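PDB 3GVE: YfkN protein from Bacillus subtilis subsp. subtilis, which has the fold of the calcineurin-like phosphoesterase family and holds a manganese and a magnesium ion in two adjoining metal sites. Local coordinates for residues Leu12-Thr17 and Gly288-Lys293; Tyr27-Asp32 and Gln333-Tyr338; Leu65-Pro70 and Glu110-Leu115; Tyr101-Leu106 and Asp126-Asn131; Val163-Ile168 and Val210-Ala215. All blocks are in the same frame, centred on the assembly; numbering follows the deposited sequence.

Contact 1 of 5, residues Leu12-Thr17 and Gly288-Lys293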
# COMPACT_ATOMS: atom_id res chain seq x y z
N LEU A 12 -31.81 5.96 14.32
CA LEU A 12 -30.92 4.82 14.23
C LEU A 12 -29.58 5.30 13.65
O LEU A 12 -29.55 6.01 12.66
CB LEU A 12 -31.55 3.76 13.32
CG LEU A 12 -30.72 2.52 13.03
CD1 LEU A 12 -30.47 1.75 14.33
CD2 LEU A 12 -31.42 1.64 12.02
N SER A 13 -28.47 4.95 14.30
CA SER A 13 -27.15 5.30 13.80
C SER A 13 -26.44 4.04 13.35
O SER A 13 -26.52 3.01 14.00
CB SER A 13 -26.33 5.96 14.90
OG SER A 13 -26.86 7.22 15.24
N ILE A 14 -25.75 4.12 12.23
CA ILE A 14 -24.96 3.00 11.74
C ILE A 14 -23.52 3.46 11.65
O ILE A 14 -23.23 4.42 10.98
CB ILE A 14 -25.43 2.56 10.32
CG1 ILE A 14 -26.92 2.19 10.32
CG2 ILE A 14 -24.60 1.39 9.82
CD1 ILE A 14 -27.55 2.34 8.96
N LEU A 15 -22.64 2.76 12.35
CA LEU A 15 -21.20 3.04 12.29
C LEU A 15 -20.52 2.00 11.42
O LEU A 15 -20.89 0.84 11.49
CB LEU A 15 -20.61 2.99 13.69
CG LEU A 15 -21.35 3.81 14.77
CD1 LEU A 15 -20.61 3.66 16.09
CD2 LEU A 15 -21.46 5.27 14.38
N ALA A 16 -19.55 2.41 10.60
CA ALA A 16 -18.97 1.51 9.59
C ALA A 16 -17.48 1.63 9.42
O ALA A 16 -16.94 2.75 9.32
CB ALA A 16 -19.64 1.74 8.23
N THR A 17 -16.81 0.48 9.34
CA THR A 17 -15.38 0.47 8.92
C THR A 17 -15.28 -0.18 7.57
O THR A 17 -16.21 -0.94 7.11
CB THR A 17 -14.53 -0.28 9.96
OG1 THR A 17 -15.13 -1.58 10.24
CG2 THR A 17 -14.44 0.50 11.24
N GLY A 288 -17.21 5.67 9.28
CA GLY A 288 -18.42 6.10 8.60
C GLY A 288 -19.57 6.17 9.58
O GLY A 288 -19.68 5.34 10.47
N VAL A 289 -20.44 7.15 9.40
CA VAL A 289 -21.56 7.37 10.30
C VAL A 289 -22.78 7.72 9.47
O VAL A 289 -22.80 8.72 8.79
CB VAL A 289 -21.28 8.52 11.32
CG1 VAL A 289 -22.45 8.69 12.28
CG2 VAL A 289 -19.99 8.25 12.09
N ILE A 290 -23.80 6.86 9.52
CA ILE A 290 -25.08 7.16 8.90
C ILE A 290 -26.16 7.30 9.96
O ILE A 290 -26.32 6.46 10.81
CB ILE A 290 -25.48 6.07 7.89
CG1 ILE A 290 -24.54 6.13 6.68
CG2 ILE A 290 -26.92 6.20 7.48
CD1 ILE A 290 -24.82 5.08 5.62
N ASP A 291 -26.89 8.41 9.89
CA ASP A 291 -28.03 8.65 10.77
C ASP A 291 -29.30 8.49 9.96
O ASP A 291 -29.44 9.06 8.90
CB ASP A 291 -27.94 10.04 11.40
CG ASP A 291 -26.76 10.15 12.36
OD1 ASP A 291 -26.79 9.52 13.41
OD2 ASP A 291 -25.78 10.84 12.02
N LEU A 292 -30.21 7.68 10.48
CA LEU A 292 -31.55 7.51 9.91
C LEU A 292 -32.59 7.99 10.91
O LEU A 292 -32.55 7.61 12.06
CB LEU A 292 -31.83 6.04 9.60
CG LEU A 292 -30.89 5.35 8.59
CD1 LEU A 292 -31.28 3.90 8.35
CD2 LEU A 292 -30.80 6.15 7.28
N LYS A 293 -33.55 8.77 10.38
CA LYS A 293 -34.78 9.08 11.23
C LYS A 293 -35.91 8.29 10.59
O LYS A 293 -36.32 8.50 9.49
CB LYS A 293 -35.08 10.56 11.20
CG LYS A 293 -34.07 11.35 11.86
CD LYS A 293 -34.33 12.87 11.83
CE LYS A 293 -33.25 13.65 12.55
NZ LYS A 293 -33.53 15.20 12.48
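S13 and D291 turn alike: in each, chi1 is -67° and places the polar group anti to the carbonyl carbon, and the S13 hydroxyl gives a hydrogen bond to D291, OG to OD1 2.9 Å, meeting the oxygen almost in line with its C-O bond. That oxygen also accepts from H11, and S13 OG is bonded to N54 as well, so the pair forms part of a small polar network. Beneath the side chains runs an antiparallel ladder in which L12:L292, I14:I290 and A16:G288 are hydrogen-bonded pairs and S13:D291 and L15:V289 non-hydrogen-bonded ones. I14 N reaches I290 O at 2.8 Å; the A16 N to G288 O bond is more bent, at 145°. In the non-hydrogen-bonded pairs CA-H groups add to the grip, S13 CA lying 3.3 Å from I290 O. On the S13 face, L15 and V289 stand side by side, L15 CD2 4.0 Å from V289 CG2. On the other face I14 CD1 touches both I290 CG2, at 4.2 Å, and L292 CD1, at 4.1 Å. These two strands are the inner pair of a four-stranded mixed sheet, flanked by 57-61 and 300-312; I14, A16, I290 and L292 pack against strands 244-247 and 275-280 of the second sheet, forming the core of the sandwich, while S13 and L15 touch strand 57-61.

Contact 2 of 5, residues Tyr27-Asp32 and Gln333-Tyr338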
# COMPACT_ATOMS: atom_id res chain seq x y z
N TYR A 27 0.23 0.49 13.96
CA TYR A 27 1.59 -0.05 13.83
C TYR A 27 1.94 -0.40 12.39
O TYR A 27 1.17 -1.04 11.69
CB TYR A 27 1.73 -1.30 14.72
CG TYR A 27 3.16 -1.61 15.09
CD1 TYR A 27 3.76 -1.00 16.19
CD2 TYR A 27 3.93 -2.48 14.33
CE1 TYR A 27 5.07 -1.26 16.52
CE2 TYR A 27 5.24 -2.76 14.67
CZ TYR A 27 5.79 -2.14 15.76
OH TYR A 27 7.10 -2.37 16.11
N ASP A 28 3.13 0.02 11.98
CA ASP A 28 3.70 -0.29 10.68
C ASP A 28 4.69 -1.45 10.86
O ASP A 28 5.77 -1.26 11.41
CB ASP A 28 4.41 0.96 10.13
CG ASP A 28 5.16 0.71 8.83
OD1 ASP A 28 5.06 -0.36 8.27
OD2 ASP A 28 5.87 1.62 8.39
N TYR A 29 4.32 -2.64 10.43
CA TYR A 29 5.19 -3.80 10.59
C TYR A 29 6.42 -3.76 9.69
O TYR A 29 7.38 -4.45 9.97
CB TYR A 29 4.44 -5.13 10.35
CG TYR A 29 3.38 -5.44 11.39
CD1 TYR A 29 3.72 -5.85 12.67
CD2 TYR A 29 2.02 -5.31 11.09
CE1 TYR A 29 2.76 -6.12 13.61
CE2 TYR A 29 1.07 -5.58 12.02
CZ TYR A 29 1.44 -5.98 13.29
OH TYR A 29 0.48 -6.24 14.23
N TYR A 30 6.35 -3.00 8.60
CA TYR A 30 7.46 -2.92 7.66
C TYR A 30 8.58 -2.03 8.20
O TYR A 30 9.70 -2.50 8.28
CB TYR A 30 7.00 -2.44 6.28
CG TYR A 30 5.74 -3.13 5.82
CD1 TYR A 30 4.54 -2.48 5.86
CD2 TYR A 30 5.75 -4.44 5.37
CE1 TYR A 30 3.38 -3.10 5.47
CE2 TYR A 30 4.58 -5.08 4.98
CZ TYR A 30 3.40 -4.39 5.03
OH TYR A 30 2.23 -4.97 4.63
N SER A 31 8.31 -0.83 8.70
CA SER A 31 9.34 -0.04 9.35
C SER A 31 9.57 -0.50 10.79
O SER A 31 10.54 -0.16 11.43
CB SER A 31 8.94 1.42 9.30
OG SER A 31 7.79 1.63 10.04
N ASP A 32 8.68 -1.35 11.35
CA ASP A 32 8.68 -1.91 12.69
C ASP A 32 8.59 -0.78 13.69
O ASP A 32 9.41 -0.65 14.59
CB ASP A 32 9.91 -2.80 12.93
CG ASP A 32 9.69 -3.84 14.01
OD1 ASP A 32 8.72 -3.78 14.76
OD2 ASP A 32 10.54 -4.76 14.08
N GLN A 333 2.23 -9.49 19.15
CA GLN A 333 3.59 -9.85 19.58
C GLN A 333 4.14 -11.04 18.81
O GLN A 333 5.30 -11.06 18.46
CB GLN A 333 3.65 -10.06 21.09
CG GLN A 333 3.40 -8.76 21.83
CD GLN A 333 3.45 -8.90 23.32
OE1 GLN A 333 3.85 -9.92 23.84
NE2 GLN A 333 3.05 -7.86 24.01
N ASN A 334 3.28 -12.00 18.50
CA ASN A 334 3.68 -13.13 17.67
C ASN A 334 4.03 -12.68 16.26
O ASN A 334 4.93 -13.21 15.62
CB ASN A 334 2.57 -14.20 17.63
CG ASN A 334 2.37 -14.89 18.97
OD1 ASN A 334 3.19 -14.79 19.87
ND2 ASN A 334 1.28 -15.60 19.10
N THR A 335 3.29 -11.70 15.76
CA THR A 335 3.56 -11.13 14.45
C THR A 335 4.91 -10.40 14.41
O THR A 335 5.65 -10.52 13.46
CB THR A 335 2.40 -10.22 13.99
OG1 THR A 335 1.22 -11.01 13.87
CG2 THR A 335 2.70 -9.58 12.65
N LEU A 336 5.20 -9.64 15.46
CA LEU A 336 6.50 -9.00 15.55
C LEU A 336 7.62 -10.04 15.45
O LEU A 336 8.58 -9.83 14.75
CB LEU A 336 6.63 -8.22 16.85
CG LEU A 336 5.75 -6.99 17.04
CD1 LEU A 336 5.92 -6.45 18.45
CD2 LEU A 336 6.01 -5.89 16.02
N GLU A 337 7.48 -11.16 16.15
CA GLU A 337 8.49 -12.21 16.12
C GLU A 337 8.61 -12.75 14.70
O GLU A 337 9.69 -12.97 14.18
CB GLU A 337 8.12 -13.31 17.10
CG GLU A 337 9.13 -14.44 17.22
CD GLU A 337 8.76 -15.48 18.28
OE1 GLU A 337 9.68 -16.02 18.93
OE2 GLU A 337 7.57 -15.79 18.45
N TYR A 338 7.46 -12.97 14.08
CA TYR A 338 7.39 -13.50 12.73
C TYR A 338 8.09 -12.58 11.72
O TYR A 338 8.82 -13.05 10.85
CB TYR A 338 5.91 -13.68 12.36
CG TYR A 338 5.62 -13.80 10.89
CD1 TYR A 338 6.06 -14.87 10.15
CD2 TYR A 338 4.90 -12.82 10.24
CE1 TYR A 338 5.79 -14.96 8.80
CE2 TYR A 338 4.64 -12.90 8.92
CZ TYR A 338 5.07 -13.96 8.19
OH TYR A 338 4.79 -14.01 6.85
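Apolar contact centres on one methyl group, L336 CD2, which comes to 3.5 Å from CE2 of the Y27 ring, meeting that ring obliquely. The same methyl lies near the plane of the Y29 ring, at its edge, 4.1 Å from Y29 CE1, and is also 3.7 Å from D32 OD1. A CH-pi contact adds to this: T335 CG2, one helical residue back, sits over a face of the Y29 ring, 3.9 Å from its centroid and 23° off the normal. With chi1 of T335 at -63°, CG2 stands anti to the backbone N while OG1 turns back to bond T331 O in its own helix. The opposite face of Y29 is met by Y27 CD2, 3.7 Å above the plane and offset toward the rim, so the ring is held between strand and helix. The fold element is the C-terminal helix 322-340, laid against the turn of the small antiparallel hairpin formed by strands 27-28 and 33-34. Hydrogen bonds act within the turn and around it. Y27 OH donates to D32 OD1 at 2.5 Å, on the anti side of the carboxylate, and D32 OD2 makes a salt bridge to R340 of the same helix. D28 OD1 accepts from Y30 N at 3.0 Å, an Asx turn. Y29 OH is bonded to H332, while S31 and D32 pack on L253 and E258 of the second subunit.

Contact 3 of 5, residues Leu65-Pro70 and Glu110-Leu115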
# COMPACT_ATOMS: atom_id res chain seq x y z
N LEU A 65 -10.72 -6.86 5.16
CA LEU A 65 -10.48 -6.84 6.60
C LEU A 65 -9.31 -7.73 7.06
O LEU A 65 -8.51 -7.32 7.87
CB LEU A 65 -11.76 -7.26 7.33
CG LEU A 65 -11.63 -7.53 8.83
CD1 LEU A 65 -11.34 -6.25 9.57
CD2 LEU A 65 -12.92 -8.20 9.37
N ILE A 66 -9.25 -8.95 6.55
CA ILE A 66 -8.37 -9.97 7.11
C ILE A 66 -7.01 -10.10 6.43
O ILE A 66 -6.19 -10.89 6.87
CB ILE A 66 -9.07 -11.35 7.13
CG1 ILE A 66 -9.21 -11.92 5.70
CG2 ILE A 66 -10.41 -11.26 7.85
CD1 ILE A 66 -9.79 -13.33 5.65
N GLN A 67 -6.79 -9.33 5.38
CA GLN A 67 -5.57 -9.44 4.58
C GLN A 67 -4.97 -8.07 4.33
O GLN A 67 -5.68 -7.09 4.22
CB GLN A 67 -5.91 -10.08 3.23
CG GLN A 67 -4.70 -10.42 2.37
CD GLN A 67 -4.12 -9.25 1.57
OE1 GLN A 67 -2.97 -9.30 1.15
NE2 GLN A 67 -4.91 -8.25 1.33
N GLY A 68 -3.65 -8.01 4.25
CA GLY A 68 -2.97 -6.81 3.80
C GLY A 68 -1.63 -6.52 4.43
O GLY A 68 -0.81 -5.84 3.86
N ASN A 69 -1.42 -7.02 5.64
CA ASN A 69 -0.17 -6.78 6.37
C ASN A 69 0.38 -8.07 6.98
O ASN A 69 -0.22 -9.10 6.82
CB ASN A 69 -0.30 -5.61 7.36
CG ASN A 69 -1.14 -5.95 8.59
OD1 ASN A 69 -1.50 -5.06 9.37
ND2 ASN A 69 -1.42 -7.20 8.79
N PRO A 70 1.51 -8.02 7.69
CA PRO A 70 2.07 -9.25 8.25
C PRO A 70 1.23 -9.92 9.35
O PRO A 70 1.40 -11.09 9.57
CB PRO A 70 3.44 -8.80 8.77
CG PRO A 70 3.82 -7.73 7.82
CD PRO A 70 2.53 -6.96 7.58
N GLU A 110 -10.53 -10.86 0.89
CA GLU A 110 -10.92 -12.00 1.71
C GLU A 110 -10.70 -13.33 1.00
O GLU A 110 -10.64 -14.34 1.66
CB GLU A 110 -12.40 -11.86 2.15
CG GLU A 110 -12.61 -11.30 3.57
CD GLU A 110 -12.24 -9.84 3.68
OE1 GLU A 110 -12.62 -9.08 2.79
OE2 GLU A 110 -11.58 -9.46 4.63
N PHE A 111 -10.57 -13.30 -0.31
CA PHE A 111 -10.40 -14.51 -1.11
C PHE A 111 -8.96 -14.89 -1.37
O PHE A 111 -8.70 -15.93 -1.94
CB PHE A 111 -11.16 -14.34 -2.43
CG PHE A 111 -12.65 -14.22 -2.26
CD1 PHE A 111 -13.43 -15.34 -2.15
CD2 PHE A 111 -13.25 -12.98 -2.15
CE1 PHE A 111 -14.79 -15.23 -1.95
CE2 PHE A 111 -14.59 -12.86 -1.96
CZ PHE A 111 -15.36 -13.98 -1.86
N ASN A 112 -8.02 -14.03 -0.98
CA ASN A 112 -6.60 -14.19 -1.32
C ASN A 112 -5.98 -15.47 -0.75
O ASN A 112 -5.01 -15.97 -1.28
CB ASN A 112 -5.75 -13.02 -0.80
CG ASN A 112 -5.97 -11.69 -1.52
OD1 ASN A 112 -5.39 -10.71 -1.11
ND2 ASN A 112 -6.77 -11.65 -2.57
N TYR A 113 -6.52 -15.98 0.35
CA TYR A 113 -5.94 -17.14 1.02
C TYR A 113 -6.76 -18.41 0.78
O TYR A 113 -6.54 -19.42 1.43
CB TYR A 113 -5.81 -16.85 2.52
CG TYR A 113 -4.83 -15.74 2.84
CD1 TYR A 113 -3.67 -15.59 2.10
CD2 TYR A 113 -5.06 -14.86 3.86
CE1 TYR A 113 -2.78 -14.59 2.37
CE2 TYR A 113 -4.15 -13.84 4.14
CZ TYR A 113 -3.01 -13.73 3.40
OH TYR A 113 -2.12 -12.73 3.68
N GLY A 114 -7.68 -18.34 -0.17
CA GLY A 114 -8.46 -19.51 -0.56
C GLY A 114 -9.81 -19.60 0.11
O GLY A 114 -10.05 -18.98 1.12
N LEU A 115 -10.70 -20.39 -0.46
CA LEU A 115 -12.07 -20.52 0.01
C LEU A 115 -12.17 -21.20 1.38
O LEU A 115 -13.01 -20.84 2.17
CB LEU A 115 -12.92 -21.27 -1.02
CG LEU A 115 -13.21 -20.50 -2.32
CD1 LEU A 115 -13.76 -21.43 -3.40
CD2 LEU A 115 -14.21 -19.36 -2.09
O HOH W 1 -1.13 -11.68 1.41
O HOH W 2 -2.23 -10.30 5.09
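E110 OE2 grips two successive backbone amides, L65 N at 2.8 Å and I66 N at 3.1 Å, the first through its syn lone pair and the second nearly in line with the C-O bond. E110 ends the Gly-Asn-His-Glu sequence motif of the calcineurin-like phosphoesterases, and L65 directly follows the metal ligand D64. The glutamate's other oxygen, OE1, accepts from the N of D64 and of G107, so one carboxylate ties together the loops carrying D64 and N108, a second-shell role that probably helps to position these ligands. A bend at chi2 (70°) turns the E110 carboxylate toward the amides of L65 and I66; separately, its CG packs 4.0 Å from I66 CD1. Further along, the Q67 amide crosses that of N112 with the planes 69° apart, Q67 CD standing 3.3 Å from N112 OD1. That oxygen takes a hydrogen bond from H109, while Q67 O accepts from the manganese ligand H21. Y113 closes the other end, where Q67 CG lies 3.7 Å from its OH and a water links that hydroxyl to Q67 OE1. A second water, in the plane of the Y113 ring and 2.8 Å from OH, accepts from G68 N and donates to N69 O.

Contact 4 of 5, residues Tyr101-Leu106 and Asp126-Asn131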
# COMPACT_ATOMS: atom_id res chain seq x y z
N TYR A 101 -19.28 -6.07 16.74
CA TYR A 101 -19.82 -5.79 15.41
C TYR A 101 -21.14 -6.52 15.22
O TYR A 101 -21.33 -7.61 15.73
CB TYR A 101 -18.83 -6.23 14.33
CG TYR A 101 -17.84 -5.15 13.96
CD1 TYR A 101 -16.77 -4.85 14.79
CD2 TYR A 101 -17.99 -4.42 12.78
CE1 TYR A 101 -15.86 -3.86 14.45
CE2 TYR A 101 -17.08 -3.43 12.43
CZ TYR A 101 -16.03 -3.14 13.28
OH TYR A 101 -15.12 -2.17 12.98
N ASP A 102 -22.04 -5.90 14.48
CA ASP A 102 -23.35 -6.48 14.17
C ASP A 102 -23.39 -7.24 12.84
O ASP A 102 -24.21 -8.11 12.66
CB ASP A 102 -24.43 -5.39 14.20
CG ASP A 102 -24.57 -4.75 15.57
OD1 ASP A 102 -25.04 -5.44 16.48
OD2 ASP A 102 -24.19 -3.59 15.71
N ALA A 103 -22.50 -6.89 11.90
CA ALA A 103 -22.45 -7.53 10.60
C ALA A 103 -21.14 -7.22 9.90
O ALA A 103 -20.54 -6.19 10.19
CB ALA A 103 -23.60 -7.06 9.71
N GLY A 104 -20.78 -8.08 8.96
CA GLY A 104 -19.64 -7.81 8.10
C GLY A 104 -19.89 -8.39 6.70
O GLY A 104 -20.94 -9.00 6.44
N THR A 105 -18.91 -8.20 5.82
CA THR A 105 -19.06 -8.68 4.43
C THR A 105 -17.74 -9.05 3.83
O THR A 105 -16.67 -8.90 4.50
CB THR A 105 -19.83 -7.62 3.61
OG1 THR A 105 -20.34 -8.25 2.43
CG2 THR A 105 -18.94 -6.44 3.20
N LEU A 106 -17.72 -9.52 2.58
CA LEU A 106 -16.51 -9.93 1.93
C LEU A 106 -16.03 -8.86 0.98
O LEU A 106 -16.72 -8.37 0.14
CB LEU A 106 -16.72 -11.24 1.17
CG LEU A 106 -17.35 -12.35 2.04
CD1 LEU A 106 -17.60 -13.57 1.23
CD2 LEU A 106 -16.58 -12.66 3.28
N ASP A 126 -19.07 -13.85 15.74
CA ASP A 126 -20.29 -13.89 16.53
C ASP A 126 -21.42 -13.28 15.73
O ASP A 126 -22.55 -13.47 16.04
CB ASP A 126 -20.13 -13.09 17.82
CG ASP A 126 -19.23 -13.74 18.81
OD1 ASP A 126 -18.97 -14.91 18.73
OD2 ASP A 126 -18.78 -12.97 19.67
N PHE A 127 -21.06 -12.51 14.72
CA PHE A 127 -22.00 -11.76 13.91
C PHE A 127 -22.05 -12.34 12.50
O PHE A 127 -21.13 -12.98 12.08
CB PHE A 127 -21.58 -10.28 13.85
CG PHE A 127 -20.14 -10.09 13.45
CD1 PHE A 127 -19.81 -9.90 12.13
CD2 PHE A 127 -19.12 -10.16 14.39
CE1 PHE A 127 -18.49 -9.75 11.76
CE2 PHE A 127 -17.80 -10.02 14.02
CZ PHE A 127 -17.47 -9.80 12.72
N PRO A 128 -23.13 -12.07 11.79
CA PRO A 128 -23.26 -12.56 10.41
C PRO A 128 -22.32 -11.83 9.45
O PRO A 128 -22.17 -10.63 9.52
CB PRO A 128 -24.71 -12.21 10.05
CG PRO A 128 -25.08 -11.09 10.99
CD PRO A 128 -24.35 -11.40 12.26
N ILE A 129 -21.71 -12.60 8.57
CA ILE A 129 -20.91 -12.08 7.46
C ILE A 129 -21.66 -12.47 6.19
O ILE A 129 -21.84 -13.64 5.91
CB ILE A 129 -19.47 -12.63 7.53
CG1 ILE A 129 -18.79 -12.05 8.77
CG2 ILE A 129 -18.70 -12.24 6.29
CD1 ILE A 129 -17.40 -12.64 9.07
N VAL A 130 -22.14 -11.48 5.47
CA VAL A 130 -23.07 -11.72 4.39
C VAL A 130 -22.45 -11.41 3.04
O VAL A 130 -21.60 -10.54 2.92
CB VAL A 130 -24.39 -10.90 4.58
CG1 VAL A 130 -25.17 -11.44 5.81
CG2 VAL A 130 -24.10 -9.40 4.73
N ASN A 131 -22.91 -12.12 2.02
CA ASN A 131 -22.59 -11.82 0.64
C ASN A 131 -23.64 -12.45 -0.28
O ASN A 131 -23.91 -13.63 -0.12
CB ASN A 131 -21.20 -12.32 0.26
CG ASN A 131 -20.98 -12.25 -1.23
OD1 ASN A 131 -21.33 -13.17 -1.95
ND2 ASN A 131 -20.46 -11.14 -1.72
O HOH W 3 -19.40 -9.11 -0.02
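Ring packing dominates one end: Y101 CB lies over the centre of one face of the F127 ring, 3.9 Å from its centroid, in a CH-pi contact. F127 CG sits between its backbone N and carbonyl carbon (chi1 51°), which brings the ring back against the 101-104 backbone. The G104 backbone meets the same ring obliquely, G104 N 3.8 Å from F127 CD1. Aliphatic packing follows at the other end, where the side chains of L106 and I129 cross at about a right angle, CD2 to CG2 3.7 Å, and both rest on I122 of helix 115-123. This is the beta-alpha-beta unit of strand 104-105, that helix and strand 129-130. Backbone hydrogen bonds pair the parallel strands, G104 N to P128 O at 3.0 Å and V130 N to G104 O at 2.9 Å. Next comes a side-chain bond: T105 OG1 donates to V130 O at 2.7 Å, almost in line with the carbonyl. Water 3 donates to T105 OG1 and to L106 O and accepts from N131 ND2, which also bonds N133 OD1; N131 OD1 accepts from V134 N. L106 N stays 4.0 Å from V130 O, so a threonine hydroxyl and a water, rather than a further backbone bond, join the strands as they leave the short ladder.

Contact 5 of 5, residues Val163-Ile168 and Val210-Ala215; sequences VKVGYI and VIIALA
Strands 163-168 and 210-215 run parallel, 21° between their directions and 4.7 Å apart at the closest, with five backbone hydrogen bonds alternating from V210 N to K164 O through to L214 N to I168 O; the bond of G166 N to V210 O, 2.8 Å and 176°, is nearly straight. On one face I212 CD1 makes the link, 3.7 Å from V165 CG1 and 3.8 Å from Y167 CE1. I212 and Y167 lie side by side and point the same way, whereas V165 leans across I212. At the start of the pair V163 CG1 meets V210 CG2 at 3.9 Å; at its far end L214 CB approaches the I168 carbonyl, 3.7 Å from I168 O. The opposite face is built differently. G166 has no side chain beside I211, and I168, with CG1 anti to the backbone N (chi1 -175°), turns its CG2 branch inward to lie 4.2 Å from both I211 CG2 and A213 CB. I168 and I211 are covered by helix 192-205, both touching M203, while V165, Y167 and L214 pack on strand 57-61 of the other sheet. Helix 192-205 lies between the two strands in the chain, so the unit is a beta-alpha-beta crossover: a helix outside, sheet against sheet inside, as in the layered alpha-beta-beta-alpha sandwich of calcineurin-like phosphoesterases.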
# COMPACT_ATOMS: atom_id res chain seq x y z
N VAL A 163 -37.98 -3.14 15.16
CA VAL A 163 -37.62 -2.83 13.79
C VAL A 163 -36.73 -3.94 13.24
O VAL A 163 -35.73 -4.28 13.84
CB VAL A 163 -36.88 -1.47 13.71
CG1 VAL A 163 -36.51 -1.12 12.27
CG2 VAL A 163 -37.74 -0.37 14.35
N LYS A 164 -37.11 -4.51 12.10
CA LYS A 164 -36.31 -5.61 11.50
C LYS A 164 -35.29 -4.99 10.54
O LYS A 164 -35.64 -4.33 9.60
CB LYS A 164 -37.19 -6.57 10.79
CG LYS A 164 -37.83 -7.61 11.66
CD LYS A 164 -38.73 -8.59 10.85
CE LYS A 164 -39.55 -9.47 11.85
NZ LYS A 164 -39.96 -10.66 11.09
N VAL A 165 -34.02 -5.17 10.91
CA VAL A 165 -32.89 -4.65 10.12
C VAL A 165 -32.27 -5.78 9.36
O VAL A 165 -31.89 -6.82 9.93
CB VAL A 165 -31.85 -4.01 11.05
CG1 VAL A 165 -30.68 -3.37 10.27
CG2 VAL A 165 -32.54 -2.89 11.88
N GLY A 166 -32.12 -5.59 8.08
CA GLY A 166 -31.48 -6.53 7.19
C GLY A 166 -30.11 -6.08 6.71
O GLY A 166 -29.92 -4.86 6.49
N TYR A 167 -29.18 -6.99 6.55
CA TYR A 167 -27.89 -6.66 5.98
C TYR A 167 -27.72 -7.52 4.75
O TYR A 167 -27.97 -8.71 4.78
CB TYR A 167 -26.78 -6.97 6.97
CG TYR A 167 -26.92 -6.29 8.32
CD1 TYR A 167 -26.38 -5.04 8.57
CD2 TYR A 167 -27.59 -6.93 9.36
CE1 TYR A 167 -26.51 -4.44 9.81
CE2 TYR A 167 -27.71 -6.34 10.60
CZ TYR A 167 -27.17 -5.10 10.82
OH TYR A 167 -27.30 -4.52 12.07
N ILE A 168 -27.24 -6.90 3.68
CA ILE A 168 -26.88 -7.59 2.45
C ILE A 168 -25.50 -7.09 2.03
O ILE A 168 -25.17 -5.94 2.24
CB ILE A 168 -27.93 -7.33 1.33
CG1 ILE A 168 -27.62 -8.15 0.07
CG2 ILE A 168 -28.06 -5.83 1.00
CD1 ILE A 168 -28.76 -8.16 -0.98
N VAL A 210 -35.68 -2.07 7.48
CA VAL A 210 -34.53 -1.24 7.11
C VAL A 210 -33.50 -2.16 6.49
O VAL A 210 -33.22 -3.20 7.03
CB VAL A 210 -33.90 -0.56 8.34
CG1 VAL A 210 -32.62 0.19 7.97
CG2 VAL A 210 -34.91 0.38 9.00
N ILE A 211 -32.98 -1.78 5.33
CA ILE A 211 -32.00 -2.61 4.63
C ILE A 211 -30.68 -1.85 4.48
O ILE A 211 -30.65 -0.75 3.92
CB ILE A 211 -32.53 -3.07 3.23
CG1 ILE A 211 -33.68 -4.08 3.39
CG2 ILE A 211 -31.39 -3.69 2.41
CD1 ILE A 211 -34.34 -4.49 2.09
N ILE A 212 -29.60 -2.46 4.97
CA ILE A 212 -28.23 -1.83 4.93
C ILE A 212 -27.40 -2.65 3.98
O ILE A 212 -27.28 -3.89 4.13
CB ILE A 212 -27.63 -1.82 6.33
CG1 ILE A 212 -28.50 -0.97 7.28
CG2 ILE A 212 -26.22 -1.23 6.24
CD1 ILE A 212 -28.18 -1.17 8.73
N ALA A 213 -26.88 -2.00 2.95
CA ALA A 213 -25.99 -2.67 2.01
C ALA A 213 -24.54 -2.49 2.42
O ALA A 213 -24.09 -1.31 2.51
CB ALA A 213 -26.20 -2.05 0.60
N LEU A 214 -23.85 -3.59 2.65
CA LEU A 214 -22.42 -3.60 2.83
C LEU A 214 -21.82 -3.83 1.44
O LEU A 214 -21.57 -4.94 1.01
CB LEU A 214 -22.04 -4.67 3.85
CG LEU A 214 -22.84 -4.58 5.17
CD1 LEU A 214 -22.44 -5.68 6.13
CD2 LEU A 214 -22.73 -3.23 5.85
N ALA A 215 -21.67 -2.73 0.72
CA ALA A 215 -21.29 -2.77 -0.67
C ALA A 215 -19.79 -2.57 -0.81
O ALA A 215 -19.30 -1.46 -0.77
CB ALA A 215 -22.05 -1.69 -1.44

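Overall arrangement
From the N terminus, contact 1 opens at strand 9-17 and closes near the chain's end at 286-297, spanning 270 residues. Contact 2 opens just after it at 27-32 and closes later still, on the C-terminal helix, so the two cross. Contacts 3, 4 and 5 all fall within both spans. Contact 3 (65-70 with 110-115) crosses contact 4 (101-106 with 126-131), and F111 packs on L106 where they touch; contact 5 follows both in series. Contacts 1 and 5 belong to the two facing sheets and meet through I14 and I212. Contact 4 touches both, by T17 with Y101 and by A103 with Y167, and T335 packing on P70 joins contact 2 to contact 3.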